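PDB 6VVG: arginine kinase from Cydia pomonella granulosis virus, which probably binds ATP and transfers phosphate to serine or threonine residues of proteins, as the viral protein kinase PK-1. Local coordinates for residues V199-Y204 / E210-I215; S15-L20 / K44-K49; L163-G168 / F172-T177; N146-R151 / F157-G162. All blocks are in the same frame, centred on the assembly; numbering follows the deposited sequence.

Overall arrangement
Contact 2 belongs to the N-terminal lobe of the kinase fold, contacts 1 and 3 to the C-terminal lobe, and contact 4 to the floor of the cleft between the lobes. AMP lies between contacts 2 and 4: V47 covers one face of its adenine and L148 the other, while K49 and D160 approach its phosphate and form a long, weak ion pair (K49 NZ to D160 OD1, 3.4 Å). Contact 3 continues the chain directly from contact 4, with centres 17 Å apart. Contact 1 lies away from the nucleotide but touches contact 4 through V202 CG1 and L147 CD1, 3.7 Å apart. The centres of contacts 1 and 2 are 35 Å apart.

Contact 1. Residues V199-Y204 / E210-I215; sequences VGVVAY and EYPFDI
The carbonyl oxygen of E210 lies at the edge of the Y204 ring and in its plane, with E210 O 3.3 Å from Y204 CD1 and 3.7 Å from Y204 CE1. Y204 belongs to helix 192-208, the long buried αF helix of the protein kinase C-terminal lobe, and the segment 210-215 is the loop that leaves it. The chain thus turns back on the helix, and P212 makes the main contact. P212 CA stands over one face of the Y204 ring in a CH-pi contact, 3.8 Å from the ring centroid and 23° off the normal; P212 CB meets Y204 CG at 3.8 Å. With CG anti to the backbone N (chi1 -166°), the ring lies alongside the loop, and chi2 of -77° turns a face to P212. Its hydroxyl is hydrogen-bonded to P240 O, so the ring is held at its far end too.

One turn earlier, V201 completes the helix side. The CG1 branch does the touching: it lies 3.9 Å from P212 CD and also meets the Y211 ring obliquely at CE1. Y211 is anchored through its hydroxyl to V178 O. On the helix side V199 and A203 pack elsewhere, against helices 115-133 and 247-256. Within the loop, P212 is wedged among aromatic rings: its CD lies 3.4 Å above the plane of the Y211 ring, offset toward the rim, and P212 CB lies 4.0 Å above the centre of the F213 ring.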
# COMPACT_ATOMS: atom_id res chain seq x y z
N VAL A 199 -2.85 -19.53 8.30
CA VAL A 199 -1.69 -20.36 8.59
C VAL A 199 -2.11 -21.59 9.37
O VAL A 199 -1.63 -22.71 9.10
CB VAL A 199 -0.62 -19.54 9.35
CG1 VAL A 199 0.44 -20.48 9.91
CG2 VAL A 199 -0.00 -18.50 8.44
N GLY A 200 -3.00 -21.42 10.34
CA GLY A 200 -3.49 -22.56 11.09
C GLY A 200 -4.16 -23.60 10.20
O GLY A 200 -3.94 -24.80 10.37
N VAL A 201 -4.97 -23.15 9.25
CA VAL A 201 -5.61 -24.10 8.34
C VAL A 201 -4.55 -24.81 7.50
O VAL A 201 -4.60 -26.03 7.31
CB VAL A 201 -6.65 -23.39 7.45
CG1 VAL A 201 -7.25 -24.38 6.46
CG2 VAL A 201 -7.73 -22.75 8.31
N VAL A 202 -3.59 -24.05 6.97
CA VAL A 202 -2.51 -24.66 6.20
C VAL A 202 -1.76 -25.69 7.03
O VAL A 202 -1.45 -26.78 6.56
CB VAL A 202 -1.56 -23.57 5.66
CG1 VAL A 202 -0.34 -24.20 5.01
CG2 VAL A 202 -2.29 -22.65 4.70
N ALA A 203 -1.46 -25.35 8.29
CA ALA A 203 -0.72 -26.27 9.15
C ALA A 203 -1.51 -27.55 9.37
O ALA A 203 -0.97 -28.66 9.29
CB ALA A 203 -0.39 -25.59 10.48
N TYR A 204 -2.81 -27.42 9.65
CA TYR A 204 -3.64 -28.61 9.80
C TYR A 204 -3.64 -29.45 8.53
O TYR A 204 -3.59 -30.68 8.59
CB TYR A 204 -5.07 -28.22 10.18
CG TYR A 204 -5.88 -29.40 10.69
CD1 TYR A 204 -6.40 -30.34 9.81
CD2 TYR A 204 -6.10 -29.57 12.04
CE1 TYR A 204 -7.13 -31.42 10.28
CE2 TYR A 204 -6.83 -30.64 12.52
CZ TYR A 204 -7.34 -31.56 11.63
OH TYR A 204 -8.07 -32.63 12.11
N GLU A 210 -5.79 -33.39 5.50
CA GLU A 210 -7.23 -33.15 5.46
C GLU A 210 -7.53 -31.72 5.89
O GLU A 210 -6.75 -31.09 6.61
CB GLU A 210 -7.99 -34.14 6.36
CG GLU A 210 -7.84 -35.60 5.96
CD GLU A 210 -8.73 -35.98 4.79
OE1 GLU A 210 -9.43 -35.09 4.26
OE2 GLU A 210 -8.71 -37.16 4.39
N TYR A 211 -8.69 -31.22 5.45
CA TYR A 211 -9.18 -29.90 5.83
C TYR A 211 -9.75 -29.96 7.25
O TYR A 211 -10.47 -30.91 7.58
CB TYR A 211 -10.24 -29.42 4.84
CG TYR A 211 -10.85 -28.08 5.15
CD1 TYR A 211 -10.19 -26.90 4.82
CD2 TYR A 211 -12.08 -27.99 5.77
CE1 TYR A 211 -10.75 -25.67 5.12
CE2 TYR A 211 -12.65 -26.78 6.07
CZ TYR A 211 -11.98 -25.62 5.75
OH TYR A 211 -12.55 -24.40 6.05
N PRO A 212 -9.45 -28.98 8.10
CA PRO A 212 -9.81 -29.13 9.52
C PRO A 212 -11.30 -29.32 9.77
O PRO A 212 -11.68 -30.15 10.60
CB PRO A 212 -9.29 -27.83 10.16
CG PRO A 212 -9.05 -26.86 8.98
CD PRO A 212 -8.64 -27.77 7.85
N PHE A 213 -12.16 -28.56 9.09
CA PHE A 213 -13.57 -28.46 9.47
C PHE A 213 -14.45 -29.30 8.55
O PHE A 213 -14.03 -29.81 7.52
CB PHE A 213 -13.99 -26.99 9.47
CG PHE A 213 -13.09 -26.11 10.29
CD1 PHE A 213 -13.02 -26.25 11.66
CD2 PHE A 213 -12.29 -25.15 9.68
CE1 PHE A 213 -12.19 -25.46 12.42
CE2 PHE A 213 -11.45 -24.35 10.44
CZ PHE A 213 -11.40 -24.51 11.81
N ASP A 214 -15.72 -29.42 8.95
CA ASP A 214 -16.61 -30.47 8.47
C ASP A 214 -17.36 -29.99 7.23
O ASP A 214 -18.51 -29.54 7.28
CB ASP A 214 -17.58 -30.87 9.58
CG ASP A 214 -18.22 -32.22 9.36
OD1 ASP A 214 -17.87 -32.91 8.38
OD2 ASP A 214 -19.10 -32.59 10.17
N ILE A 215 -16.70 -30.14 6.08
CA ILE A 215 -17.33 -29.88 4.79
C ILE A 215 -16.86 -30.92 3.77
O ILE A 215 -15.87 -31.62 3.98
CB ILE A 215 -17.04 -28.46 4.26
CG1 ILE A 215 -15.54 -28.27 4.01
CG2 ILE A 215 -17.55 -27.41 5.22
CD1 ILE A 215 -15.18 -26.90 3.45

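Contact 2. Residues S15-L20 / K44-K49; sequences SKYEIL and KRFVCK. With AMP (adenosine monophosphate), chain C.
The five-stranded antiparallel sheet of the kinase N-terminal lobe brings Y17 of strand 17-22 against F46 of strand 45-51, although strand 32-39 runs between the two strands and is hydrogen-bonded to each (E18 with K38, F46 with C37). The contact is made by side chains alone, Y17 and F46 meeting on one face of the sheet and L20 and R45 on the other. The two rings form an offset edge-to-face pair: the edge of Y17 is turned toward the face of F46, the planes are at 81° and the centroids lie 5.6 Å apart. The touching atoms are Y17 CE1 and F46 CD2, at 3.7 Å. Y17 OH stands 4.3 Å above the centre of the F46 ring, and K44 CG lies over the opposite face, so the phenyl group is enclosed from both sides.

On the opposite face of the sheet, L20 CD1 comes within 4.2 Å of R45 NE, while R45 NH1 is hydrogen-bonded to H43 O. V47 and K49, on that same face of strand 45-51, are directed to AMP. V47 CG2 rests on the adenine, 3.6 Å from C6. The K49 chain, fully extended with CG anti to the backbone N (chi1 173°), brings NZ to the phosphate in a weak hydrogen bond (K49 NZ to AMP O3P, 3.5 Å). The same NZ forms a salt bridge with E60 of helix 59-66, the lysine–glutamate pair familiar from active kinases. On the aromatic side Y17 and F46 both pack on I90 of strand 87-92, and Y17 also meets I7 of the second subunit, whose helix 5-13 approaches this edge of the sheet.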
# COMPACT_ATOMS: atom_id res chain seq x y z
N SER A 15 9.91 -5.65 -24.71
CA SER A 15 9.67 -6.31 -25.99
C SER A 15 10.55 -7.54 -26.18
O SER A 15 10.40 -8.24 -27.19
CB SER A 15 9.91 -5.34 -27.14
OG SER A 15 10.13 -6.03 -28.36
N LYS A 16 11.46 -7.82 -25.25
CA LYS A 16 12.31 -8.99 -25.35
C LYS A 16 11.63 -10.26 -24.87
O LYS A 16 12.08 -11.36 -25.21
CB LYS A 16 13.59 -8.77 -24.54
CG LYS A 16 14.47 -7.63 -25.02
CD LYS A 16 15.78 -7.59 -24.22
CE LYS A 16 16.57 -6.33 -24.49
NZ LYS A 16 16.94 -5.62 -23.23
N TYR A 17 10.55 -10.14 -24.11
CA TYR A 17 9.91 -11.29 -23.49
C TYR A 17 8.99 -12.01 -24.47
O TYR A 17 8.23 -11.38 -25.21
CB TYR A 17 9.13 -10.84 -22.26
CG TYR A 17 10.01 -10.53 -21.07
CD1 TYR A 17 10.47 -11.55 -20.24
CD2 TYR A 17 10.38 -9.23 -20.77
CE1 TYR A 17 11.27 -11.28 -19.16
CE2 TYR A 17 11.19 -8.95 -19.68
CZ TYR A 17 11.63 -9.98 -18.88
OH TYR A 17 12.44 -9.71 -17.80
N GLU A 18 9.08 -13.34 -24.46
CA GLU A 18 8.29 -14.20 -25.33
C GLU A 18 7.56 -15.23 -24.47
O GLU A 18 8.11 -15.72 -23.47
CB GLU A 18 9.18 -14.89 -26.37
CG GLU A 18 9.74 -16.23 -25.96
CD GLU A 18 11.03 -16.57 -26.69
OE1 GLU A 18 10.97 -16.92 -27.89
OE2 GLU A 18 12.11 -16.49 -26.06
N ILE A 19 6.34 -15.56 -24.87
CA ILE A 19 5.44 -16.36 -24.04
C ILE A 19 5.61 -17.83 -24.39
O ILE A 19 5.51 -18.22 -25.56
CB ILE A 19 3.98 -15.91 -24.24
CG1 ILE A 19 3.83 -14.44 -23.84
CG2 ILE A 19 3.04 -16.80 -23.44
CD1 ILE A 19 3.49 -14.23 -22.38
N LEU A 20 5.84 -18.66 -23.37
CA LEU A 20 6.07 -20.08 -23.56
C LEU A 20 4.83 -20.93 -23.30
O LEU A 20 4.55 -21.86 -24.06
CB LEU A 20 7.20 -20.56 -22.66
CG LEU A 20 8.56 -19.88 -22.82
CD1 LEU A 20 9.64 -20.66 -22.07
CD2 LEU A 20 8.93 -19.73 -24.28
N LYS A 44 16.93 -18.02 -18.89
CA LYS A 44 16.15 -17.96 -17.66
C LYS A 44 14.66 -17.89 -17.94
O LYS A 44 14.21 -17.13 -18.81
CB LYS A 44 16.58 -16.76 -16.82
CG LYS A 44 15.91 -16.69 -15.45
CD LYS A 44 16.63 -15.70 -14.55
CE LYS A 44 16.08 -15.75 -13.13
NZ LYS A 44 15.66 -14.41 -12.65
N ARG A 45 13.89 -18.68 -17.20
CA ARG A 45 12.44 -18.63 -17.25
C ARG A 45 11.92 -17.63 -16.22
O ARG A 45 12.42 -17.58 -15.09
CB ARG A 45 11.84 -20.01 -16.98
CG ARG A 45 11.60 -20.82 -18.23
CD ARG A 45 12.91 -21.34 -18.81
NE ARG A 45 12.69 -22.38 -19.81
CZ ARG A 45 13.54 -22.68 -20.78
NH1 ARG A 45 14.69 -22.03 -20.88
NH2 ARG A 45 13.25 -23.64 -21.65
N PHE A 46 10.94 -16.84 -16.62
CA PHE A 46 10.26 -15.92 -15.72
C PHE A 46 8.77 -16.25 -15.72
O PHE A 46 8.29 -17.07 -16.50
CB PHE A 46 10.48 -14.46 -16.16
CG PHE A 46 11.93 -14.05 -16.24
CD1 PHE A 46 12.57 -13.53 -15.13
CD2 PHE A 46 12.66 -14.18 -17.42
CE1 PHE A 46 13.90 -13.15 -15.18
CE2 PHE A 46 13.99 -13.80 -17.48
CZ PHE A 46 14.61 -13.28 -16.36
N VAL A 47 8.03 -15.52 -14.89
CA VAL A 47 6.57 -15.62 -14.83
C VAL A 47 6.00 -14.25 -15.15
O VAL A 47 6.31 -13.26 -14.46
CB VAL A 47 6.09 -16.08 -13.44
CG1 VAL A 47 4.60 -15.85 -13.30
CG2 VAL A 47 6.45 -17.55 -13.22
N CYS A 48 5.18 -14.17 -16.20
CA CYS A 48 4.51 -12.92 -16.56
C CYS A 48 3.03 -13.03 -16.24
O CYS A 48 2.33 -13.89 -16.78
CB CYS A 48 4.70 -12.59 -18.04
SG CYS A 48 3.73 -11.14 -18.56
N LYS A 49 2.55 -12.15 -15.36
CA LYS A 49 1.17 -12.14 -14.89
C LYS A 49 0.47 -10.94 -15.52
O LYS A 49 0.90 -9.80 -15.35
CB LYS A 49 1.14 -12.04 -13.36
CG LYS A 49 -0.22 -11.85 -12.73
CD LYS A 49 -0.09 -11.97 -11.21
CE LYS A 49 -1.44 -12.15 -10.55
NZ LYS A 49 -1.35 -12.09 -9.06
P AMP C . -0.79 -17.01 -8.91
O1P AMP C . -2.12 -17.44 -8.33
O2P AMP C . 0.30 -17.51 -7.99
O3P AMP C . -0.85 -15.53 -9.19
O5' AMP C . -0.56 -17.72 -10.32
C5' AMP C . -1.27 -18.91 -10.65
C4' AMP C . -0.39 -20.13 -10.56
O4' AMP C . 0.81 -19.95 -11.37
C3' AMP C . 0.16 -20.47 -9.18
O3' AMP C . -0.79 -21.12 -8.35
C2' AMP C . 1.36 -21.33 -9.52
O2' AMP C . 0.96 -22.63 -9.92
C1' AMP C . 1.91 -20.59 -10.74
N9 AMP C . 2.87 -19.55 -10.35
C8 AMP C . 2.52 -18.33 -9.93
N7 AMP C . 3.64 -17.66 -9.64
C5 AMP C . 4.68 -18.47 -9.87
C6 AMP C . 6.03 -18.27 -9.73
N6 AMP C . 6.82 -17.14 -9.29
N1 AMP C . 6.88 -19.25 -10.03
C2 AMP C . 6.40 -20.44 -10.47
N3 AMP C . 5.07 -20.63 -10.61
C4 AMP C . 4.21 -19.64 -10.30

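Contact 3. Residues L163-G168 / F172-T177; sequences LSRIVG and FYDGTT
A bend at chi2 (-73°) turns the R165 chain toward D174, whose CG sits between the backbone N and the carbonyl carbon (chi1 63°), a setting that faces the carboxylate to the arginine. The result is a side-on salt bridge to a single oxygen: D174 OD2 accepts from R165 NE at 3.0 Å and from R165 NH2 at 2.9 Å. Both donors have the acceptor in the guanidinium plane; NE meets OD2 nearly along the C-O bond, NH2 on the anti side and out of the carboxylate plane. F172 CZ sits over one face of the guanidinium, toward its rim, 3.3 Å from R165 NH2, with the ring tilted 46° from it.

Both segments belong to the activation segment of the kinase, and the bridge ties strand 165-166 to the loop that leads toward helix 182-185. The other carboxylate oxygen, D174 OD1, is taken by K184, N140 and Y190. Strand 165-166 in turn lies near the second subunit, where V167 O is hydrogen-bonded to N136 of that chain.

Beside the bridge, L163 slides past D174, with L163 CD2 3.9 Å from D174 OD2. L163 CD1 lies against G175; its 3.3 Å from G175 CA is tighter than usual and doubtful.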
# COMPACT_ATOMS: atom_id res chain seq x y z
N LEU A 163 -4.44 -9.98 -3.19
CA LEU A 163 -5.48 -9.68 -2.22
C LEU A 163 -4.92 -9.04 -0.95
O LEU A 163 -5.63 -8.94 0.05
CB LEU A 163 -6.25 -10.95 -1.86
CG LEU A 163 -7.15 -11.52 -2.96
CD1 LEU A 163 -7.98 -12.68 -2.42
CD2 LEU A 163 -8.07 -10.46 -3.54
N SER A 164 -3.66 -8.59 -0.99
CA SER A 164 -3.03 -7.99 0.18
C SER A 164 -3.74 -6.70 0.58
O SER A 164 -4.28 -5.97 -0.26
CB SER A 164 -1.55 -7.70 -0.10
OG SER A 164 -0.81 -8.90 -0.25
N ARG A 165 -3.72 -6.41 1.88
CA ARG A 165 -4.45 -5.27 2.41
C ARG A 165 -3.65 -4.56 3.50
O ARG A 165 -2.77 -5.14 4.14
CB ARG A 165 -5.81 -5.68 3.01
CG ARG A 165 -6.70 -6.49 2.09
CD ARG A 165 -7.28 -5.62 0.99
NE ARG A 165 -8.01 -6.43 0.02
CZ ARG A 165 -8.15 -6.14 -1.26
NH1 ARG A 165 -7.62 -5.03 -1.75
NH2 ARG A 165 -8.83 -6.96 -2.06
N ILE A 166 -4.00 -3.30 3.71
CA ILE A 166 -3.40 -2.49 4.77
C ILE A 166 -4.11 -2.78 6.09
O ILE A 166 -5.34 -2.81 6.15
CB ILE A 166 -3.48 -0.99 4.43
CG1 ILE A 166 -2.60 -0.66 3.22
CG2 ILE A 166 -3.07 -0.16 5.63
CD1 ILE A 166 -2.71 0.79 2.77
N VAL A 167 -3.32 -2.98 7.15
CA VAL A 167 -3.88 -3.26 8.46
C VAL A 167 -4.78 -2.11 8.89
O VAL A 167 -4.41 -0.94 8.78
CB VAL A 167 -2.76 -3.50 9.48
CG1 VAL A 167 -3.32 -3.55 10.90
CG2 VAL A 167 -1.99 -4.76 9.15
N GLY A 168 -5.98 -2.45 9.36
CA GLY A 168 -6.89 -1.47 9.93
C GLY A 168 -8.00 -1.00 9.02
O GLY A 168 -8.92 -0.33 9.50
N PHE A 172 -13.79 -6.86 3.47
CA PHE A 172 -14.89 -7.41 2.69
C PHE A 172 -14.53 -8.86 2.37
O PHE A 172 -13.42 -9.32 2.62
CB PHE A 172 -15.16 -6.59 1.42
CG PHE A 172 -13.94 -6.31 0.59
CD1 PHE A 172 -12.96 -5.44 1.04
CD2 PHE A 172 -13.79 -6.91 -0.65
CE1 PHE A 172 -11.84 -5.19 0.27
CE2 PHE A 172 -12.67 -6.65 -1.42
CZ PHE A 172 -11.69 -5.80 -0.96
N TYR A 173 -15.49 -9.58 1.79
CA TYR A 173 -15.36 -11.02 1.59
C TYR A 173 -14.56 -11.34 0.32
O TYR A 173 -15.05 -11.96 -0.62
CB TYR A 173 -16.74 -11.65 1.54
CG TYR A 173 -17.48 -11.72 2.86
CD1 TYR A 173 -16.80 -11.71 4.07
CD2 TYR A 173 -18.87 -11.81 2.89
CE1 TYR A 173 -17.48 -11.78 5.27
CE2 TYR A 173 -19.56 -11.88 4.09
CZ TYR A 173 -18.86 -11.87 5.28
OH TYR A 173 -19.53 -11.94 6.47
N ASP A 174 -13.30 -10.91 0.32
CA ASP A 174 -12.38 -11.30 -0.73
C ASP A 174 -11.59 -12.53 -0.30
O ASP A 174 -11.46 -12.83 0.89
CB ASP A 174 -11.44 -10.14 -1.09
CG ASP A 174 -10.54 -9.73 0.06
OD1 ASP A 174 -10.82 -10.10 1.22
OD2 ASP A 174 -9.54 -9.02 -0.20
N GLY A 175 -11.07 -13.26 -1.28
CA GLY A 175 -10.32 -14.47 -0.98
C GLY A 175 -11.20 -15.70 -0.93
O GLY A 175 -12.31 -15.75 -1.48
N THR A 176 -10.69 -16.72 -0.25
CA THR A 176 -11.33 -18.04 -0.21
C THR A 176 -12.06 -18.24 1.11
O THR A 176 -11.44 -18.23 2.18
CB THR A 176 -10.30 -19.14 -0.43
OG1 THR A 176 -9.49 -18.83 -1.57
CG2 THR A 176 -10.98 -20.48 -0.65
N THR A 177 -13.37 -18.47 1.02
CA THR A 177 -14.23 -18.50 2.19
C THR A 177 -13.73 -19.50 3.23
O THR A 177 -13.77 -19.22 4.43
CB THR A 177 -15.66 -18.84 1.77
OG1 THR A 177 -16.09 -17.91 0.76
CG2 THR A 177 -16.61 -18.80 2.95

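Contact 4. Residues N146-R151 / F157-G162; sequences NLLYDR and FVCDYG. With AMP (adenosine monophosphate), chain C.
Backbone hydrogen bonds join N146 to C159 and L148 to F157 in the small antiparallel hairpin of strands 147-148 and 157-158, which leads from the catalytic loop into the DYG sequence 160-162, the counterpart of the kinase DFG motif. L148 and F157 are the hydrogen-bonded pair: L148 N gives to F157 O at 2.8 Å, in the carbonyl plane, and F157 N returns to L148 O at 3.0 Å and 169°. Just beyond the strands C159 N reaches N146 O at 3.0 Å, which extends the ladder toward the nucleotide. L147 and V158 form the non-hydrogen-bonded pair.

Apolar contacts occur on both faces. On one, L147 CD2 and V158 CG2 lie side by side, and both residues pack on L125 of helix 115-133. On the other, L148 CB meets F157 CB while L148 CD2 touches C159 SG. The second branch of the leucine, CD1, lies against the adenine, 3.8 Å from AMP C6, at the position of the catalytic-spine leucine on which adenine rests in related kinases.

At the phosphate end D160 OD2 lies 3.1 Å from AMP O1P, a close approach of two oxygens. Its partner OD1 accepts from G162 N in an Asx turn, which links the carboxylate to the backbone two residues on. N146 crosses beside it, its OD1 3.5 Å from D160 CB, while its ND2 is hydrogen-bonded to D141 O. Further along, the Y161 hydroxyl folds back to donate to V158 O, with Y161 OH and V158 O 2.6 Å apart, and also takes the N-H of I74.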
# COMPACT_ATOMS: atom_id res chain seq x y z
N ASN A 146 -1.11 -20.91 -2.71
CA ASN A 146 -0.26 -19.73 -2.76
C ASN A 146 1.04 -19.91 -1.99
O ASN A 146 1.73 -18.93 -1.69
CB ASN A 146 -1.02 -18.51 -2.24
CG ASN A 146 -2.08 -18.03 -3.20
OD1 ASN A 146 -2.03 -18.33 -4.39
ND2 ASN A 146 -3.06 -17.30 -2.68
N LEU A 147 1.40 -21.15 -1.65
CA LEU A 147 2.63 -21.47 -0.94
C LEU A 147 3.39 -22.46 -1.82
O LEU A 147 3.18 -23.67 -1.76
CB LEU A 147 2.34 -22.03 0.44
CG LEU A 147 1.49 -21.08 1.29
CD1 LEU A 147 1.08 -21.71 2.61
CD2 LEU A 147 2.23 -19.76 1.54
N LEU A 148 4.28 -21.92 -2.67
CA LEU A 148 5.04 -22.74 -3.60
C LEU A 148 6.14 -23.49 -2.86
O LEU A 148 6.77 -22.94 -1.95
CB LEU A 148 5.62 -21.87 -4.71
CG LEU A 148 4.68 -20.83 -5.32
CD1 LEU A 148 5.31 -20.16 -6.54
CD2 LEU A 148 3.33 -21.45 -5.68
N TYR A 149 6.37 -24.74 -3.26
CA TYR A 149 7.28 -25.64 -2.56
C TYR A 149 7.47 -26.88 -3.43
O TYR A 149 6.50 -27.38 -4.01
CB TYR A 149 6.71 -26.02 -1.18
CG TYR A 149 7.58 -26.95 -0.34
CD1 TYR A 149 7.55 -28.32 -0.54
CD2 TYR A 149 8.40 -26.44 0.66
CE1 TYR A 149 8.34 -29.17 0.22
CE2 TYR A 149 9.19 -27.29 1.43
CZ TYR A 149 9.15 -28.65 1.21
OH TYR A 149 9.93 -29.49 1.97
N ASP A 150 8.71 -27.35 -3.52
CA ASP A 150 9.02 -28.60 -4.22
C ASP A 150 10.02 -29.37 -3.37
O ASP A 150 10.74 -28.81 -2.55
CB ASP A 150 9.58 -28.34 -5.63
CG ASP A 150 10.90 -27.60 -5.60
OD1 ASP A 150 11.93 -28.26 -5.37
OD2 ASP A 150 10.91 -26.37 -5.83
N ARG A 151 10.06 -30.69 -3.57
CA ARG A 151 10.85 -31.54 -2.70
C ARG A 151 12.32 -31.58 -3.06
O ARG A 151 13.08 -32.31 -2.42
CB ARG A 151 10.30 -32.96 -2.71
CG ARG A 151 10.27 -33.69 -4.12
CD ARG A 151 9.30 -34.89 -3.95
NE ARG A 151 9.45 -35.91 -4.97
CZ ARG A 151 9.06 -37.17 -4.83
NH1 ARG A 151 8.48 -37.55 -3.70
NH2 ARG A 151 9.22 -38.04 -5.82
N PHE A 157 7.96 -20.42 -0.93
CA PHE A 157 7.72 -19.10 -1.49
C PHE A 157 6.26 -18.73 -1.29
O PHE A 157 5.37 -19.45 -1.77
CB PHE A 157 8.07 -19.05 -2.98
CG PHE A 157 9.47 -19.49 -3.30
CD1 PHE A 157 9.75 -20.83 -3.50
CD2 PHE A 157 10.50 -18.57 -3.39
CE1 PHE A 157 11.04 -21.24 -3.79
CE2 PHE A 157 11.79 -18.98 -3.68
CZ PHE A 157 12.06 -20.32 -3.88
N VAL A 158 6.02 -17.62 -0.60
CA VAL A 158 4.69 -17.01 -0.55
C VAL A 158 4.47 -16.25 -1.85
O VAL A 158 5.35 -15.51 -2.30
CB VAL A 158 4.58 -16.07 0.66
CG1 VAL A 158 3.14 -15.59 0.84
CG2 VAL A 158 5.08 -16.76 1.93
N CYS A 159 3.29 -16.43 -2.45
CA CYS A 159 3.01 -15.81 -3.73
C CYS A 159 1.58 -15.27 -3.77
O CYS A 159 0.79 -15.46 -2.85
CB CYS A 159 3.24 -16.79 -4.89
SG CYS A 159 1.89 -17.98 -5.16
N ASP A 160 1.28 -14.58 -4.87
CA ASP A 160 -0.03 -13.98 -5.14
C ASP A 160 -0.43 -12.96 -4.06
O ASP A 160 -1.27 -13.21 -3.20
CB ASP A 160 -1.13 -15.03 -5.31
CG ASP A 160 -2.37 -14.46 -6.00
OD1 ASP A 160 -2.46 -13.21 -6.11
OD2 ASP A 160 -3.25 -15.23 -6.43
N TYR A 161 0.25 -11.82 -4.10
CA TYR A 161 -0.07 -10.70 -3.23
C TYR A 161 -1.24 -9.85 -3.75
O TYR A 161 -1.40 -8.70 -3.32
CB TYR A 161 1.18 -9.84 -3.04
CG TYR A 161 2.45 -10.68 -2.99
CD1 TYR A 161 2.51 -11.86 -2.26
CD2 TYR A 161 3.59 -10.30 -3.69
CE1 TYR A 161 3.65 -12.63 -2.22
CE2 TYR A 161 4.75 -11.05 -3.65
CZ TYR A 161 4.77 -12.22 -2.91
OH TYR A 161 5.91 -12.99 -2.87
N GLY A 162 -2.08 -10.40 -4.62
CA GLY A 162 -3.15 -9.63 -5.24
C GLY A 162 -4.31 -9.29 -4.33
O GLY A 162 -5.10 -8.40 -4.66
P AMP C . -0.79 -17.01 -8.91
O1P AMP C . -2.12 -17.44 -8.33
O2P AMP C . 0.30 -17.51 -7.99
O3P AMP C . -0.85 -15.53 -9.19
O5' AMP C . -0.56 -17.72 -10.32
C5' AMP C . -1.27 -18.91 -10.65
C4' AMP C . -0.39 -20.13 -10.56
O4' AMP C . 0.81 -19.95 -11.37
C3' AMP C . 0.16 -20.47 -9.18
O3' AMP C . -0.79 -21.12 -8.35
C2' AMP C . 1.36 -21.33 -9.52
O2' AMP C . 0.96 -22.63 -9.92
C1' AMP C . 1.91 -20.59 -10.74
N9 AMP C . 2.87 -19.55 -10.35
C8 AMP C . 2.52 -18.33 -9.93
N7 AMP C . 3.64 -17.66 -9.64
C5 AMP C . 4.68 -18.47 -9.87
C6 AMP C . 6.03 -18.27 -9.73
N6 AMP C . 6.82 -17.14 -9.29
N1 AMP C . 6.88 -19.25 -10.03
C2 AMP C . 6.40 -20.44 -10.47
N3 AMP C . 5.07 -20.63 -10.61
C4 AMP C . 4.21 -19.64 -10.30